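Local coordinates for aq_2013 protein (Aquifex aeolicus, PDB 2P6C), which is of unknown function but belongs to the YjbQ (UPF0047) family and binds phosphate ions in the crystal, at residues Thr47-Asp55 / Gln115-Arg126. Residues are numbered along the deposited sequence; the frame is centred on the assembly and turned at random.
Sequences TSSVIIQDD and QEIFYAEFDGQR. With PO4 (phosphate ion), chain C; PO4 (phosphate ion), chain D.
Ser48 and Tyr119 meet on one face of an antiparallel strand pair, Ser48 OG lying 2.9 Å from Tyr119 OH and hydrogen-bonded to Ser43 OG. With CG anti to the backbone N (chi1 171°), the tyrosine ring leans across to the serine of strand 48-53, and its hydroxyl donates to Glu121 OE1, reaching that oxygen from above the carboxylate plane. Replacing the ring of Tyr119 by an alanine here is likely to leave Glu121 OE1 without this hydroxyl donor and open a gap beside Ser48. Further along the same face, branched aliphatic side chains suit the extended backbone: Val50 CG1 packs on Ile117 CG2 at 3.5 Å, and Ile52 CG2 rests on the aliphatic stem of Gln115.

The other face carries Ser49, Ile51, Ala120 and Phe118. Ala120 is small enough for Ile51 CD1 to lie over its methyl group, CB, at 4.1 Å, while the Phe118 ring lies obliquely near Gln53 CB, Asp54 O and Asp55 OD1. Backbone bonds set this register in pairs, Ser49 with Ala120, Ile51 with Phe118 and Gln53 with Glu116; Phe118 N to Ile51 O is almost straight at 178°.

Beyond the strands, Phe122 N donates to Thr47 O, and the Phe122 ring folds back so that Ala120 O sits 3.6 Å above its centre. Here Thr47 OG1 donates to O4 of the phosphate of chain C at 2.8 Å, and Arg126 NH2 donates to the same oxygen. Asp123 OD2 steadies Arg126 through a salt bridge of 3.1 Å to NH2, and Lys128 NZ is hydrogen-bonded to Thr47 OG1 and forms a salt bridge with Glu121 OE2. Apolar packing thus gives way to a polar, partly cationic end whose hydroxyl and guanidinium grip an anion; this phosphate probably came from the crystallisation liquor, but its site is consistent with an anion-binding pocket.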
ATOM      1  N   THR A  47     -12.137  -5.531   6.962  1.00 10.32           N
ATOM      2  CA  THR A  47     -13.196  -4.529   7.012  1.00 10.96           C
ATOM      3  C   THR A  47     -12.775  -3.252   7.766  1.00 10.94           C
ATOM      4  O   THR A  47     -13.596  -2.481   8.246  1.00 11.61           O
ATOM      5  CB  THR A  47     -14.398  -5.184   7.690  1.00 12.44           C
ATOM      6  OG1 THR A  47     -13.981  -5.733   8.942  1.00 13.71           O
ATOM      7  CG2 THR A  47     -14.942  -6.315   6.811  1.00 13.26           C
ATOM      8  N   SER A  48     -11.463  -3.074   7.850  1.00 10.72           N
ATOM      9  CA  SER A  48     -10.848  -1.937   8.503  1.00 11.32           C
ATOM     10  C   SER A  48      -9.432  -1.798   7.956  1.00 11.28           C
ATOM     11  O   SER A  48      -8.837  -2.775   7.485  1.00 10.53           O
ATOM     12  CB  SER A  48     -10.815  -2.149  10.022  1.00 10.74           C
ATOM     13  OG  SER A  48     -10.007  -3.256  10.392  1.00 12.41           O
ATOM     14  N   SER A  49      -8.895  -0.583   8.024  1.00 10.95           N
ATOM     15  CA  SER A  49      -7.524  -0.306   7.549  1.00 10.85           C
ATOM     16  C   SER A  49      -6.789   0.697   8.459  1.00 10.07           C
ATOM     17  O   SER A  49      -7.409   1.502   9.153  1.00 10.35           O
ATOM     18  CB  SER A  49      -7.602   0.282   6.118  1.00 11.81           C
ATOM     19  OG  SER A  49      -8.149  -0.672   5.196  1.00 12.24           O
ATOM     20  N   VAL A  50      -5.414   0.547   8.514  1.00 10.17           N
ATOM     21  CA  VAL A  50      -4.515   1.625   8.963  1.00 10.24           C
ATOM     22  C   VAL A  50      -4.095   2.426   7.763  1.00 10.49           C
ATOM     23  O   VAL A  50      -3.593   1.929   6.759  1.00 11.44           O
ATOM     24  CB  VAL A  50      -3.259   1.067   9.651  1.00 10.86           C
ATOM     25  CG1 VAL A  50      -2.336   2.229  10.086  1.00  8.27           C
ATOM     26  CG2 VAL A  50      -3.633   0.268  10.882  1.00  9.61           C
ATOM     27  N   ILE A  51      -4.424   3.730   7.896  1.00  9.90           N
ATOM     28  CA  ILE A  51      -4.205   4.762   6.845  1.00 10.51           C
ATOM     29  C   ILE A  51      -3.446   5.915   7.501  1.00 11.03           C
ATOM     30  O   ILE A  51      -3.491   6.115   8.709  1.00 10.37           O
ATOM     31  CB  ILE A  51      -5.530   5.251   6.074  1.00 10.19           C
ATOM     32  CG1 ILE A  51      -6.459   5.971   7.055  1.00 11.20           C
ATOM     33  CG2 ILE A  51      -6.293   4.032   5.524  1.00  9.37           C
ATOM     34  CD1 ILE A  51      -7.586   6.727   6.351  1.00 10.96           C
ATOM     35  N   ILE A  52      -2.820   6.709   6.645  1.00  9.40           N
ATOM     36  CA  ILE A  52      -2.207   7.964   7.030  1.00 10.48           C
ATOM     37  C   ILE A  52      -2.920   9.071   6.315  1.00 10.40           C
ATOM     38  O   ILE A  52      -3.000   9.108   5.093  1.00  8.72           O
ATOM     39  CB  ILE A  52      -0.723   7.983   6.624  1.00  9.00           C
ATOM     40  CG1 ILE A  52       0.087   7.113   7.590  1.00 11.41           C
ATOM     41  CG2 ILE A  52      -0.174   9.417   6.716  1.00  9.68           C
ATOM     42  CD1 ILE A  52       1.533   6.915   7.131  1.00 12.02           C
ATOM     43  N   GLN A  53      -3.563   9.924   7.112  1.00 10.37           N
ATOM     44  CA  GLN A  53      -4.262  11.115   6.672  1.00 12.28           C
ATOM     45  C   GLN A  53      -3.741  12.284   7.464  1.00 13.26           C
ATOM     46  O   GLN A  53      -2.798  12.164   8.198  1.00 12.25           O
ATOM     47  CB  GLN A  53      -5.715  10.977   7.025  1.00 13.68           C
ATOM     48  CG  GLN A  53      -6.352   9.906   6.179  1.00 16.00           C
ATOM     49  CD  GLN A  53      -6.448  10.383   4.751  1.00 15.74           C
ATOM     50  OE1 GLN A  53      -7.425  10.972   4.316  1.00 17.17           O
ATOM     51  NE2 GLN A  53      -5.412  10.003   3.977  1.00 15.50           N
ATOM     52  N   ASP A  54      -4.357  13.451   7.287  1.00 12.48           N
ATOM     53  CA  ASP A  54      -4.036  14.448   8.297  1.00 13.91           C
ATOM     54  C   ASP A  54      -5.238  14.715   9.204  1.00 13.36           C
ATOM     55  O   ASP A  54      -6.245  14.040   9.140  1.00 12.03           O
ATOM     56  CB  ASP A  54      -3.438  15.744   7.647  1.00 14.76           C
ATOM     57  CG  ASP A  54      -4.463  16.570   6.866  1.00 16.96           C
ATOM     58  OD1 ASP A  54      -5.642  16.525   7.210  1.00 15.72           O
ATOM     59  OD2 ASP A  54      -4.060  17.281   5.938  1.00 18.33           O
ATOM     60  N   ASP A  55      -5.101  15.710  10.084  1.00 12.86           N
ATOM     61  CA  ASP A  55      -6.140  15.925  11.128  1.00 13.41           C
ATOM     62  C   ASP A  55      -7.343  16.784  10.708  1.00 12.87           C
ATOM     63  O   ASP A  55      -8.374  16.821  11.368  1.00 12.93           O
ATOM     64  CB  ASP A  55      -5.497  16.622  12.301  1.00 13.36           C
ATOM     65  CG  ASP A  55      -4.531  15.652  12.964  1.00 16.69           C
ATOM     66  OD1 ASP A  55      -4.960  14.569  13.355  1.00 16.93           O
ATOM     67  OD2 ASP A  55      -3.347  15.978  13.028  1.00 18.40           O
ATOM     68  N   GLN A 115       1.321  14.429   8.692  1.00 11.26           N
ATOM     69  CA  GLN A 115       0.952  13.007   8.741  1.00 10.67           C
ATOM     70  C   GLN A 115       0.445  12.567  10.132  1.00 10.31           C
ATOM     71  O   GLN A 115       1.036  12.867  11.161  1.00  9.34           O
ATOM     72  CB  GLN A 115       2.175  12.174   8.335  1.00 11.07           C
ATOM     73  CG  GLN A 115       2.381  12.125   6.817  1.00 12.51           C
ATOM     74  CD  GLN A 115       3.541  11.209   6.482  1.00 11.91           C
ATOM     75  OE1 GLN A 115       4.531  11.107   7.186  1.00 15.37           O
ATOM     76  NE2 GLN A 115       3.376  10.520   5.335  1.00 13.57           N
ATOM     77  N   GLU A 116      -0.648  11.816  10.143  1.00  8.96           N
ATOM     78  CA  GLU A 116      -1.213  11.259  11.365  1.00 10.32           C
ATOM     79  C   GLU A 116      -1.680   9.855  10.991  1.00 10.25           C
ATOM     80  O   GLU A 116      -2.244   9.655   9.920  1.00  9.61           O
ATOM     81  CB  GLU A 116      -2.402  12.099  11.840  1.00 10.35           C
ATOM     82  CG  GLU A 116      -3.218  11.467  12.976  1.00 13.08           C
ATOM     83  CD  GLU A 116      -2.563  11.609  14.340  1.00 15.48           C
ATOM     84  OE1 GLU A 116      -1.528  12.303  14.444  1.00 15.47           O
ATOM     85  OE2 GLU A 116      -3.092  11.030  15.315  1.00 17.35           O
ATOM     86  N   ILE A 117      -1.433   8.887  11.861  1.00  8.58           N
ATOM     87  CA  ILE A 117      -1.845   7.510  11.597  1.00 10.00           C
ATOM     88  C   ILE A 117      -3.230   7.269  12.186  1.00  9.40           C
ATOM     89  O   ILE A 117      -3.477   7.582  13.349  1.00 10.70           O
ATOM     90  CB  ILE A 117      -0.876   6.498  12.247  1.00  8.90           C
ATOM     91  CG1 ILE A 117       0.559   6.790  11.811  1.00 11.16           C
ATOM     92  CG2 ILE A 117      -1.268   5.072  11.855  1.00  9.34           C
ATOM     93  CD1 ILE A 117       1.587   5.930  12.528  1.00 13.23           C
ATOM     94  N   PHE A 118      -4.137   6.711  11.392  1.00  8.57           N
ATOM     95  CA  PHE A 118      -5.477   6.429  11.891  1.00  8.63           C
ATOM     96  C   PHE A 118      -5.856   4.982  11.691  1.00  9.16           C
ATOM     97  O   PHE A 118      -5.351   4.315  10.789  1.00  8.72           O
ATOM     98  CB  PHE A 118      -6.544   7.246  11.154  1.00 10.08           C
ATOM     99  CG  PHE A 118      -6.501   8.713  11.426  1.00 10.78           C
ATOM    100  CD1 PHE A 118      -5.653   9.542  10.706  1.00 12.44           C
ATOM    101  CD2 PHE A 118      -7.364   9.282  12.365  1.00 10.42           C
ATOM    102  CE1 PHE A 118      -5.665  10.920  10.910  1.00 12.86           C
ATOM    103  CE2 PHE A 118      -7.384  10.648  12.578  1.00 11.18           C
ATOM    104  CZ  PHE A 118      -6.533  11.477  11.848  1.00 11.31           C
ATOM    105  N   TYR A 119      -6.745   4.503  12.550  1.00 10.18           N
ATOM    106  CA  TYR A 119      -7.343   3.193  12.381  1.00 10.06           C
ATOM    107  C   TYR A 119      -8.685   3.527  11.821  1.00 10.37           C
ATOM    108  O   TYR A 119      -9.484   4.180  12.479  1.00 10.01           O
ATOM    109  CB  TYR A 119      -7.539   2.474  13.739  1.00  9.80           C
ATOM    110  CG  TYR A 119      -8.352   1.200  13.585  1.00 10.21           C
ATOM    111  CD1 TYR A 119      -7.882   0.155  12.777  1.00 10.37           C
ATOM    112  CD2 TYR A 119      -9.579   1.033  14.241  1.00 11.28           C
ATOM    113  CE1 TYR A 119      -8.623  -1.019  12.628  1.00 10.68           C
ATOM    114  CE2 TYR A 119     -10.321  -0.139  14.089  1.00 11.40           C
ATOM    115  CZ  TYR A 119      -9.845  -1.159  13.277  1.00 11.14           C
ATOM    116  OH  TYR A 119     -10.595  -2.308  13.083  1.00 11.83           O
ATOM    117  N   ALA A 120      -8.881   3.177  10.561  1.00  9.30           N
ATOM    118  CA  ALA A 120     -10.138   3.507   9.932  1.00  9.73           C
ATOM    119  C   ALA A 120     -11.081   2.291   9.943  1.00 10.04           C
ATOM    120  O   ALA A 120     -10.911   1.319   9.210  1.00  8.14           O
ATOM    121  CB  ALA A 120      -9.824   4.006   8.519  1.00  7.75           C
ATOM    122  N   GLU A 121     -12.055   2.341  10.867  1.00 10.64           N
ATOM    123  CA  GLU A 121     -13.007   1.273  11.067  1.00 10.59           C
ATOM    124  C   GLU A 121     -14.151   1.391  10.020  1.00 10.39           C
ATOM    125  O   GLU A 121     -14.789   2.425   9.872  1.00 11.54           O
ATOM    126  CB  GLU A 121     -13.474   1.306  12.565  1.00  9.40           C
ATOM    127  CG  GLU A 121     -14.533   0.243  12.862  1.00 11.34           C
ATOM    128  CD  GLU A 121     -13.935  -1.130  12.649  1.00 11.69           C
ATOM    129  OE1 GLU A 121     -13.278  -1.630  13.551  1.00 13.19           O
ATOM    130  OE2 GLU A 121     -14.129  -1.689  11.570  1.00 12.47           O
ATOM    131  N   PHE A 122     -14.440   0.322   9.281  1.00  9.83           N
ATOM    132  CA  PHE A 122     -15.515   0.351   8.290  1.00 11.25           C
ATOM    133  C   PHE A 122     -16.702  -0.556   8.635  1.00 10.85           C
ATOM    134  O   PHE A 122     -17.748  -0.492   7.981  1.00  9.64           O
ATOM    135  CB  PHE A 122     -14.962  -0.018   6.909  1.00  9.93           C
ATOM    136  CG  PHE A 122     -13.798   0.833   6.481  1.00 10.88           C
ATOM    137  CD1 PHE A 122     -13.863   2.218   6.580  1.00 10.62           C
ATOM    138  CD2 PHE A 122     -12.635   0.250   5.990  1.00 10.38           C
ATOM    139  CE1 PHE A 122     -12.788   3.016   6.200  1.00 10.95           C
ATOM    140  CE2 PHE A 122     -11.546   1.042   5.605  1.00 10.71           C
ATOM    141  CZ  PHE A 122     -11.625   2.427   5.712  1.00 10.95           C
ATOM    142  N   ASP A 123     -16.531  -1.392   9.660  1.00 12.81           N
ATOM    143  CA  ASP A 123     -17.532  -2.317  10.212  1.00 13.82           C
ATOM    144  C   ASP A 123     -17.230  -2.708  11.633  1.00 14.21           C
ATOM    145  O   ASP A 123     -16.978  -3.838  12.013  1.00 13.66           O
ATOM    146  CB  ASP A 123     -17.550  -3.574   9.337  1.00 16.66           C
ATOM    147  CG  ASP A 123     -18.723  -4.479   9.715  1.00 20.35           C
ATOM    148  OD1 ASP A 123     -19.700  -3.971  10.270  1.00 22.38           O
ATOM    149  OD2 ASP A 123     -18.664  -5.668   9.412  1.00 20.51           O
ATOM    150  N   GLY A 124     -17.234  -1.680  12.470  1.00 15.31           N
ATOM    151  CA  GLY A 124     -16.849  -1.887  13.841  1.00 13.83           C
ATOM    152  C   GLY A 124     -17.924  -2.428  14.789  1.00 14.42           C
ATOM    153  O   GLY A 124     -18.800  -3.201  14.413  1.00 14.05           O
ATOM    154  N   GLN A 125     -17.816  -1.983  16.039  1.00 15.21           N
ATOM    155  CA  GLN A 125     -18.694  -2.396  17.129  1.00 15.49           C
ATOM    156  C   GLN A 125     -18.375  -3.814  17.609  1.00 16.51           C
ATOM    157  O   GLN A 125     -19.190  -4.457  18.260  1.00 16.84           O
ATOM    158  CB  GLN A 125     -20.168  -2.278  16.727  1.00 15.11           C
ATOM    159  CG  GLN A 125     -20.598  -0.835  16.526  1.00 14.62           C
ATOM    160  CD  GLN A 125     -22.081  -0.697  16.250  1.00 16.12           C
ATOM    161  OE1 GLN A 125     -22.717  -1.632  15.757  1.00 18.88           O
ATOM    162  NE2 GLN A 125     -22.649   0.454  16.596  1.00 16.55           N
ATOM    163  N   ARG A 126     -17.173  -4.289  17.284  1.00 16.72           N
ATOM    164  CA  ARG A 126     -16.701  -5.564  17.776  1.00 16.12           C
ATOM    165  C   ARG A 126     -15.185  -5.557  17.846  1.00 16.91           C
ATOM    166  O   ARG A 126     -14.512  -4.745  17.224  1.00 16.38           O
ATOM    167  CB  ARG A 126     -17.173  -6.651  16.811  1.00 16.92           C
ATOM    168  CG  ARG A 126     -16.724  -6.383  15.375  1.00 16.63           C
ATOM    169  CD  ARG A 126     -17.260  -7.436  14.400  1.00 19.25           C
ATOM    170  NE  ARG A 126     -17.254  -6.918  13.029  1.00 20.69           N
ATOM    171  CZ  ARG A 126     -16.312  -7.393  12.196  1.00 22.99           C
ATOM    172  NH1 ARG A 126     -15.443  -8.295  12.621  1.00 24.17           N
ATOM    173  NH2 ARG A 126     -16.259  -6.949  10.937  1.00 22.31           N
TER
HETATM  174  P   PO4 C1001     -13.821  -9.406  10.117  1.00 38.95           P
HETATM  175  O1  PO4 C1001     -14.522 -10.709  10.246  1.00 38.83           O
HETATM  176  O2  PO4 C1001     -13.551  -8.956  11.441  1.00 38.84           O
HETATM  177  O3  PO4 C1001     -12.742  -9.609   9.215  1.00 39.03           O
HETATM  178  O4  PO4 C1001     -14.789  -8.392   9.450  1.00 37.96           O
HETATM  179  P   PO4 D1003     -23.735   3.152  14.224  1.00 52.63           P
HETATM  180  O1  PO4 D1003     -24.559   2.171  14.973  1.00 52.06           O
HETATM  181  O2  PO4 D1003     -22.939   3.838  15.186  1.00 52.35           O
HETATM  182  O3  PO4 D1003     -23.096   2.435  13.175  1.00 52.63           O
HETATM  183  O4  PO4 D1003     -24.683   4.185  13.560  1.00 52.47           O